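Local coordinates for hypothetical bacterial 6-phosphogluconolactonase (Bacteroides fragilis, PDB 3SCY), which folds as a seven-bladed beta-propeller and probably hydrolyses a sugar lactone such as 6-phosphogluconolactone, at residues 28-33 against 349-354; 120-125 against 195-200; 205-210 against 236-241. All blocks are in the same frame, centred on the assembly; numbering follows the deposited sequence. Where two conformers were deposited one is given.

Interaction 1. Residues 28-33 against 349-354; sequences GIYTFR and IKVDKP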
loop_
_atom_site.group_PDB
_atom_site.type_symbol
_atom_site.label_atom_id
_atom_site.label_comp_id
_atom_site.label_asym_id
_atom_site.label_seq_id
_atom_site.Cartn_x
_atom_site.Cartn_y
_atom_site.Cartn_z
ATOM N N GLY A 28 -14.472 11.210 2.940
ATOM C CA GLY A 28 -13.704 10.081 3.441
ATOM C C GLY A 28 -13.413 9.051 2.382
ATOM O O GLY A 28 -12.420 9.161 1.663
ATOM N N ILE A 29 -14.222 7.982 2.352
ATOM C CA ILE A 29 -14.007 6.893 1.372
ATOM C C ILE A 29 -15.029 7.012 0.271
ATOM O O ILE A 29 -16.219 7.141 0.559
ATOM C CB ILE A 29 -14.089 5.482 2.036
ATOM C CG1 ILE A 29 -13.032 5.331 3.135
ATOM C CG2 ILE A 29 -13.917 4.383 0.987
ATOM C CD1 ILE A 29 -13.231 4.085 4.012
ATOM N N TYR A 30 -14.579 6.873 -0.971
ATOM C CA TYR A 30 -15.454 6.916 -2.130
ATOM C C TYR A 30 -15.356 5.591 -2.849
ATOM O O TYR A 30 -14.272 4.988 -2.908
ATOM C CB TYR A 30 -15.069 8.071 -3.054
ATOM C CG TYR A 30 -15.303 9.434 -2.445
ATOM C CD1 TYR A 30 -14.328 10.043 -1.659
ATOM C CD2 TYR A 30 -16.521 10.091 -2.602
ATOM C CE1 TYR A 30 -14.555 11.278 -1.057
ATOM C CE2 TYR A 30 -16.764 11.324 -1.995
ATOM C CZ TYR A 30 -15.763 11.925 -1.247
ATOM O OH TYR A 30 -15.970 13.132 -0.633
ATOM N N THR A 31 -16.488 5.116 -3.374
ATOM C CA THR A 31 -16.509 3.861 -4.117
ATOM C C THR A 31 -17.024 4.100 -5.532
ATOM O O THR A 31 -17.864 4.980 -5.755
ATOM C CB THR A 31 -17.307 2.789 -3.419
ATOM O OG1 THR A 31 -18.647 3.242 -3.266
ATOM C CG2 THR A 31 -16.721 2.406 -2.056
ATOM N N PHE A 32 -16.490 3.321 -6.476
ATOM C CA PHE A 32 -16.780 3.445 -7.911
ATOM C C PHE A 32 -16.832 2.100 -8.579
ATOM O O PHE A 32 -16.165 1.167 -8.142
ATOM C CB PHE A 32 -15.659 4.274 -8.628
ATOM C CG PHE A 32 -15.431 5.679 -8.117
ATOM C CD1 PHE A 32 -14.650 5.909 -6.988
ATOM C CD2 PHE A 32 -16.009 6.767 -8.754
ATOM C CE1 PHE A 32 -14.464 7.200 -6.498
ATOM C CE2 PHE A 32 -15.860 8.060 -8.238
ATOM C CZ PHE A 32 -15.066 8.268 -7.122
ATOM N N ARG A 33 -17.557 2.019 -9.696
ATOM C CA ARG A 33 -17.429 0.877 -10.568
ATOM C C ARG A 33 -16.348 1.264 -11.582
ATOM O O ARG A 33 -16.354 2.400 -12.050
ATOM C CB ARG A 33 -18.748 0.522 -11.267
ATOM C CG ARG A 33 -18.758 -0.939 -11.734
ATOM C CD ARG A 33 -19.016 -1.890 -10.569
ATOM N NE ARG A 33 -20.403 -1.746 -10.143
ATOM C CZ ARG A 33 -20.922 -2.134 -8.986
ATOM N NH1 ARG A 33 -20.155 -2.705 -8.059
ATOM N NH2 ARG A 33 -22.202 -1.926 -8.730
ATOM N N ILE A 349 -11.059 10.760 -12.946
ATOM C CA ILE A 349 -12.105 10.655 -11.928
ATOM C C ILE A 349 -11.856 11.754 -10.902
ATOM O O ILE A 349 -10.787 11.772 -10.279
ATOM C CB ILE A 349 -12.121 9.239 -11.280
ATOM C CG1 ILE A 349 -12.255 8.113 -12.350
ATOM C CG2 ILE A 349 -13.230 9.160 -10.229
ATOM C CD1 ILE A 349 -11.946 6.647 -11.858
ATOM N N LYS A 350 -12.833 12.657 -10.711
ATOM C CA LYS A 350 -12.716 13.763 -9.759
ATOM C C LYS A 350 -12.954 13.264 -8.354
ATOM O O LYS A 350 -13.986 12.652 -8.089
ATOM C CB LYS A 350 -13.704 14.910 -10.091
ATOM N N VAL A 351 -11.952 13.440 -7.477
ATOM C CA VAL A 351 -11.986 13.055 -6.047
ATOM C C VAL A 351 -11.099 14.036 -5.299
ATOM O O VAL A 351 -10.001 14.288 -5.773
ATOM C CB VAL A 351 -11.522 11.584 -5.759
ATOM C CG1 VAL A 351 -11.689 11.225 -4.285
ATOM C CG2 VAL A 351 -12.231 10.558 -6.626
ATOM N N ASP A 352 -11.509 14.552 -4.123
ATOM C CA ASP A 352 -10.608 15.446 -3.393
ATOM C C ASP A 352 -9.572 14.630 -2.633
ATOM O O ASP A 352 -9.923 13.678 -1.919
ATOM C CB ASP A 352 -11.348 16.401 -2.430
ATOM C CG ASP A 352 -10.592 17.697 -2.136
ATOM O OD1 ASP A 352 -10.341 18.471 -3.090
ATOM O OD2 ASP A 352 -10.271 17.951 -0.950
ATOM N N LYS A 353 -8.287 14.979 -2.837
ATOM C CA LYS A 353 -7.123 14.403 -2.141
ATOM C C LYS A 353 -7.126 12.861 -2.125
ATOM O O LYS A 353 -6.986 12.270 -1.045
ATOM C CB LYS A 353 -7.015 14.963 -0.709
ATOM C CG LYS A 353 -6.918 16.483 -0.694
ATOM C CD LYS A 353 -6.533 17.036 0.661
ATOM C CE LYS A 353 -6.402 18.550 0.608
ATOM N NZ LYS A 353 -7.670 19.217 0.230
ATOM N N PRO A 354 -7.248 12.192 -3.307
ATOM C CA PRO A 354 -7.205 10.725 -3.320
ATOM C C PRO A 354 -5.805 10.234 -3.041
ATOM O O PRO A 354 -4.839 10.770 -3.631
ATOM C CB PRO A 354 -7.653 10.356 -4.734
ATOM C CG PRO A 354 -7.184 11.540 -5.589
ATOM C CD PRO A 354 -7.375 12.749 -4.679
#
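Phe32 and Val351 reach for each other from opposite directions, and the outer atoms of the phenylalanine ring touch two methyl groups of the 349-354 segment. Its CE2 lies 3.5 Å from Ile349 CG2 and its CZ 3.7 Å from Val351 CG2; the ring leans obliquely against both. Phe32 holds CG anti to its own carbonyl carbon (chi1 -59°), which carries the ring off the strand toward the neighbouring segment. Ile349 slides past Phe32 rather than meeting it head on, and offers CG2, the short branch, to the ring. Val351 divides its two methyls: CG2 goes to Phe32, while CG1 touches Tyr30 CD1 at 3.9 Å. A branched residue suits this place because it can serve two aromatic rings at once. Tyr30 suits the partly exposed end, since its ring flank packs against valine while OH bonds to the backbone N of Lys27. Strand 28-35 runs between strands 13-20 and 41-48 of its own blade; on the other blade, Ile330 of strand 329-335 touches both Ile349 and Val351, so the contact joins the last blade to the one that closes the propeller.

Interaction 2. Residues 120-125 against 195-200; sequences GSITVF and KFLTKG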
loop_
_atom_site.group_PDB
_atom_site.type_symbol
_atom_site.label_atom_id
_atom_site.label_comp_id
_atom_site.label_asym_id
_atom_site.label_seq_id
_atom_site.Cartn_x
_atom_site.Cartn_y
_atom_site.Cartn_z
ATOM N N GLY A 120 6.055 5.454 15.166
ATOM C CA GLY A 120 7.237 4.614 14.943
ATOM C C GLY A 120 7.004 3.258 15.578
ATOM O O GLY A 120 7.788 2.788 16.400
ATOM N N SER A 121 5.853 2.668 15.257
ATOM C CA SER A 121 5.395 1.432 15.848
ATOM C C SER A 121 4.457 0.737 14.882
ATOM O O SER A 121 4.081 1.300 13.838
ATOM C CB SER A 121 4.659 1.728 17.160
ATOM O OG SER A 121 3.540 2.571 16.923
ATOM N N ILE A 122 4.042 -0.482 15.261
ATOM C CA ILE A 122 3.037 -1.241 14.547
ATOM C C ILE A 122 2.023 -1.733 15.574
ATOM O O ILE A 122 2.375 -2.011 16.737
ATOM C CB ILE A 122 3.581 -2.397 13.668
ATOM C CG1 ILE A 122 4.297 -3.471 14.520
ATOM C CG2 ILE A 122 4.478 -1.840 12.556
ATOM C CD1 ILE A 122 4.721 -4.718 13.690
ATOM N N THR A 123 0.759 -1.749 15.180
ATOM C CA THR A 123 -0.317 -2.169 16.081
ATOM C C THR A 123 -1.032 -3.385 15.496
ATOM O O THR A 123 -1.342 -3.412 14.307
ATOM C CB THR A 123 -1.311 -1.003 16.338
ATOM O OG1 THR A 123 -0.588 0.112 16.840
ATOM C CG2 THR A 123 -2.391 -1.379 17.376
ATOM N N VAL A 124 -1.332 -4.373 16.352
ATOM C CA VAL A 124 -2.053 -5.582 15.970
ATOM C C VAL A 124 -3.446 -5.523 16.577
ATOM O O VAL A 124 -3.560 -5.243 17.784
ATOM C CB VAL A 124 -1.293 -6.857 16.482
ATOM C CG1 VAL A 124 -2.038 -8.141 16.135
ATOM C CG2 VAL A 124 0.131 -6.898 15.929
ATOM N N PHE A 125 -4.477 -5.824 15.759
ATOM C CA PHE A 125 -5.854 -5.928 16.231
ATOM C C PHE A 125 -6.419 -7.277 15.848
ATOM O O PHE A 125 -6.469 -7.565 14.650
ATOM C CB PHE A 125 -6.774 -4.843 15.614
ATOM C CG PHE A 125 -6.371 -3.404 15.772
ATOM C CD1 PHE A 125 -5.483 -2.816 14.881
ATOM C CD2 PHE A 125 -6.923 -2.616 16.776
ATOM C CE1 PHE A 125 -5.138 -1.475 14.992
ATOM C CE2 PHE A 125 -6.541 -1.287 16.920
ATOM C CZ PHE A 125 -5.658 -0.714 16.019
ATOM N N LYS A 195 -0.339 -14.614 21.022
ATOM C CA LYS A 195 0.389 -13.493 20.427
ATOM C C LYS A 195 0.584 -13.740 18.922
ATOM O O LYS A 195 1.003 -14.838 18.533
ATOM C CB LYS A 195 1.742 -13.325 21.137
ATOM C CG LYS A 195 2.488 -12.045 20.786
ATOM C CD LYS A 195 3.682 -11.926 21.757
ATOM C CE LYS A 195 4.228 -10.529 21.808
ATOM N NZ LYS A 195 5.525 -10.474 22.544
ATOM N N PHE A 196 0.315 -12.716 18.098
ATOM C CA PHE A 196 0.436 -12.860 16.662
ATOM C C PHE A 196 1.900 -12.790 16.192
ATOM O O PHE A 196 2.330 -13.611 15.367
ATOM C CB PHE A 196 -0.411 -11.761 15.975
ATOM C CG PHE A 196 -0.501 -11.804 14.467
ATOM C CD1 PHE A 196 -0.668 -13.009 13.797
ATOM C CD2 PHE A 196 -0.449 -10.633 13.718
ATOM C CE1 PHE A 196 -0.766 -13.048 12.401
ATOM C CE2 PHE A 196 -0.588 -10.670 12.328
ATOM C CZ PHE A 196 -0.720 -11.876 11.680
ATOM N N LEU A 197 2.624 -11.745 16.622
ATOM C CA LEU A 197 3.978 -11.496 16.134
ATOM C C LEU A 197 5.046 -11.648 17.178
ATOM O O LEU A 197 4.874 -11.200 18.306
ATOM C CB LEU A 197 4.076 -10.065 15.585
ATOM C CG LEU A 197 3.080 -9.680 14.479
ATOM C CD1 LEU A 197 3.229 -8.202 14.098
ATOM C CD2 LEU A 197 3.209 -10.605 13.278
ATOM N N THR A 198 6.174 -12.238 16.784
ATOM C CA THR A 198 7.374 -12.361 17.613
ATOM C C THR A 198 8.548 -11.919 16.762
ATOM O O THR A 198 8.549 -12.166 15.557
ATOM C CB THR A 198 7.543 -13.786 18.139
ATOM O OG1 THR A 198 7.489 -14.696 17.038
ATOM C CG2 THR A 198 6.478 -14.158 19.160
ATOM N N LYS A 199 9.581 -11.299 17.380
ATOM C CA LYS A 199 10.724 -10.826 16.582
ATOM C C LYS A 199 11.428 -12.010 15.897
ATOM O O LYS A 199 11.549 -13.080 16.487
ATOM C CB LYS A 199 11.682 -10.007 17.457
ATOM C CG LYS A 199 11.069 -8.658 17.847
ATOM C CD LYS A 199 12.068 -7.761 18.551
ATOM C CE LYS A 199 11.509 -6.379 18.780
ATOM N NZ LYS A 199 12.481 -5.511 19.497
ATOM N N GLY A 200 11.793 -11.836 14.639
ATOM C CA GLY A 200 12.392 -12.933 13.885
ATOM C C GLY A 200 13.903 -12.941 13.883
ATOM O O GLY A 200 14.549 -12.160 14.591
#
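The seam between two successive propeller blades is filled here by Val124 and Ile122, from the third strand of one blade, and by Phe196 and Leu197, where the outermost strand of the next blade begins. Leu197 supplies the shared atom: its CD1 lies 3.8 Å from Ile122 CD1 and equally far, 3.8 Å, from Val124 CG2. The other methyl of Val124, CG1, rests obliquely against the Phe196 ring, 3.8 Å from CD2. Val124 thus spreads its branches over two neighbours, a task suited to a beta-branched residue that is also at home in a strand. Ile122 holds CG1 in the tight place between backbone N and carbonyl carbon (chi1 63°), and from there its long branch extends to Leu197. The flexible leucine does double duty, since its second methyl, CD2, sits 3.7 Å above the plane of the Phe196 ring, toward the rim. At the start of strand 121-126, Gly120 and Ser121 both face Asn116 in a G1 beta bulge, and glycine readily adopts the positive phi of Gly120. Ile140 and Ile184 add apolar surface from the two blades. Such interdigitation of aliphatic and aromatic side chains between twisted four-stranded sheets is typical of the beta-propeller fold.

Interaction 3. Residues 205-210 against 236-241; sequences FKVAPG and IAFRYA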
loop_
_atom_site.group_PDB
_atom_site.type_symbol
_atom_site.label_atom_id
_atom_site.label_comp_id
_atom_site.label_asym_id
_atom_site.label_seq_id
_atom_site.Cartn_x
_atom_site.Cartn_y
_atom_site.Cartn_z
ATOM N N PHE A 205 16.454 -6.235 8.414
ATOM C CA PHE A 205 17.336 -6.129 7.257
ATOM C C PHE A 205 17.674 -4.665 7.112
ATOM O O PHE A 205 16.794 -3.819 7.228
ATOM C CB PHE A 205 16.677 -6.692 5.979
ATOM C CG PHE A 205 16.241 -8.130 6.123
ATOM C CD1 PHE A 205 17.166 -9.165 6.048
ATOM C CD2 PHE A 205 14.911 -8.449 6.390
ATOM C CE1 PHE A 205 16.771 -10.492 6.210
ATOM C CE2 PHE A 205 14.515 -9.788 6.543
ATOM C CZ PHE A 205 15.457 -10.795 6.473
ATOM N N LYS A 206 18.927 -4.351 6.863
ATOM C CA LYS A 206 19.352 -2.967 6.741
ATOM C C LYS A 206 19.509 -2.602 5.273
ATOM O O LYS A 206 19.987 -3.421 4.489
ATOM C CB LYS A 206 20.676 -2.775 7.523
ATOM C CG LYS A 206 21.276 -1.357 7.511
ATOM C CD LYS A 206 20.503 -0.332 8.361
ATOM C CE LYS A 206 21.245 0.978 8.531
ATOM N NZ LYS A 206 21.501 1.676 7.234
ATOM N N VAL A 207 19.093 -1.381 4.898
ATOM C CA VAL A 207 19.314 -0.884 3.529
ATOM C C VAL A 207 20.244 0.335 3.607
ATOM O O VAL A 207 20.525 0.825 4.710
ATOM C CB VAL A 207 18.029 -0.607 2.701
ATOM C CG1 VAL A 207 17.194 -1.882 2.519
ATOM C CG2 VAL A 207 17.198 0.517 3.309
ATOM N N ALA A 208 20.747 0.812 2.452
ATOM C CA ALA A 208 21.700 1.925 2.402
ATOM C C ALA A 208 21.232 3.139 3.239
ATOM O O ALA A 208 20.065 3.524 3.139
ATOM C CB ALA A 208 21.952 2.347 0.960
ATOM N N PRO A 209 22.119 3.755 4.067
ATOM C CA PRO A 209 21.689 4.907 4.875
ATOM C C PRO A 209 21.077 6.019 4.036
ATOM O O PRO A 209 21.549 6.305 2.932
ATOM C CB PRO A 209 22.993 5.384 5.535
ATOM C CG PRO A 209 23.840 4.141 5.599
ATOM C CD PRO A 209 23.539 3.419 4.319
ATOM N N GLY A 210 20.021 6.614 4.564
ATOM C CA GLY A 210 19.320 7.713 3.911
ATOM C C GLY A 210 18.318 7.275 2.861
ATOM O O GLY A 210 17.755 8.125 2.163
ATOM N N ILE A 236 14.953 -1.062 -4.596
ATOM C CA ILE A 236 15.858 -2.140 -4.250
ATOM C C ILE A 236 15.151 -3.449 -4.577
ATOM O O ILE A 236 13.999 -3.676 -4.157
ATOM C CB ILE A 236 16.338 -2.090 -2.787
ATOM C CG1 ILE A 236 17.086 -0.759 -2.519
ATOM C CG2 ILE A 236 17.253 -3.286 -2.503
ATOM C CD1 ILE A 236 17.508 -0.580 -1.023
ATOM N N ALA A 237 15.833 -4.288 -5.367
ATOM C CA ALA A 237 15.369 -5.618 -5.725
ATOM C C ALA A 237 16.035 -6.619 -4.817
ATOM O O ALA A 237 17.236 -6.527 -4.552
ATOM C CB ALA A 237 15.701 -5.931 -7.181
ATOM N N PHE A 238 15.249 -7.549 -4.313
ATOM C CA PHE A 238 15.726 -8.607 -3.445
ATOM C C PHE A 238 15.303 -9.951 -3.880
ATOM O O PHE A 238 14.192 -10.128 -4.402
ATOM C CB PHE A 238 15.117 -8.458 -2.019
ATOM C CG PHE A 238 15.346 -7.174 -1.268
ATOM C CD1 PHE A 238 14.419 -6.136 -1.339
ATOM C CD2 PHE A 238 16.397 -7.059 -0.363
ATOM C CE1 PHE A 238 14.596 -4.968 -0.600
ATOM C CE2 PHE A 238 16.555 -5.904 0.405
ATOM C CZ PHE A 238 15.667 -4.860 0.271
ATOM N N ARG A 239 16.160 -10.930 -3.592
ATOM C CA ARG A 239 15.804 -12.323 -3.720
ATOM C C ARG A 239 15.094 -12.629 -2.402
ATOM O O ARG A 239 15.557 -12.166 -1.347
ATOM C CB ARG A 239 17.064 -13.184 -3.961
ATOM C CG ARG A 239 16.768 -14.649 -4.221
ATOM C CD ARG A 239 17.951 -15.388 -4.829
ATOM N NE ARG A 239 17.627 -15.927 -6.152
ATOM C CZ ARG A 239 17.959 -15.345 -7.301
ATOM N NH1 ARG A 239 18.653 -14.215 -7.304
ATOM N NH2 ARG A 239 17.615 -15.901 -8.455
ATOM N N TYR A 240 13.942 -13.302 -2.441
ATOM C CA TYR A 240 13.239 -13.650 -1.203
ATOM C C TYR A 240 13.064 -15.165 -1.114
ATOM O O TYR A 240 12.567 -15.786 -2.047
ATOM C CB TYR A 240 11.866 -12.949 -1.000
ATOM C CG TYR A 240 11.172 -13.493 0.232
ATOM C CD1 TYR A 240 11.527 -13.059 1.504
ATOM C CD2 TYR A 240 10.251 -14.532 0.136
ATOM C CE1 TYR A 240 10.986 -13.645 2.649
ATOM C CE2 TYR A 240 9.681 -15.106 1.272
ATOM C CZ TYR A 240 10.043 -14.651 2.527
ATOM O OH TYR A 240 9.490 -15.233 3.644
ATOM N N ALA A 241 13.452 -15.757 0.023
ATOM C CA ALA A 241 13.260 -17.193 0.284
ATOM C C ALA A 241 13.398 -17.459 1.742
ATOM O O ALA A 241 14.337 -16.967 2.353
ATOM C CB ALA A 241 14.272 -18.048 -0.481
#
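Val207 turns its carbonyl O toward the lysine beside it and its side chain toward the next blade. The oxygen is met by Lys206 NZ at 2.8 Å, with a C=O···N angle of 171°, so the donor stands almost straight out from the carbonyl. This bond folds the exposed lysine back along its own segment; its side chain takes no part in the contact. The buried isopropyl group does the joining. Val207 CB and CG1 both come within 3.8 Å of Ile236 CD1, the two side chains passing at a slant. CG1 also approaches the edge of the Phe238 ring, near its plane, 4.0 Å from CZ, and here the side chains cross at about a right angle. Valine suits this place because its compact branching lets it touch both partners, and phenylalanine suits position 238 because its long ring reaches across to the valine. Ile236 suits its position by its reach: with chi2 at 175° its long branch is extended and delivers CD1 to the valine. Its short branch is used differently, since CG2 lies 3.5 Å above one face of Phe238, displaced toward the rim. Ile179, from the valine's own blade, and Leu227, from that of Ile236, also touch Phe238. No hydrogen bond passes between the segments, so what holds them together is van der Waals contact and the burial of hydrocarbon, although nearby Tyr240 OH does bond across the blades, to Asp165 OD2.

Overall arrangement
From the N terminus, strand 28-35 comes first, and its partner in interaction 1 arrives only after more than 300 residues, so this contact closes a loop around nearly the whole propeller, joining the last blade to the one built from both chain ends. Interactions 2 and 3 both fall within that loop, one after the other: 120-125 meets 195-200, then 205-210 meets 236-241. They share strand 197-206, whose start packs on the preceding blade and whose far end leads into the contact with the following one. Their centres are 21 Å apart, while interaction 1 lies across the chain's centre from both. All three join an outermost strand, or its continuation, to the third strand of an adjacent blade.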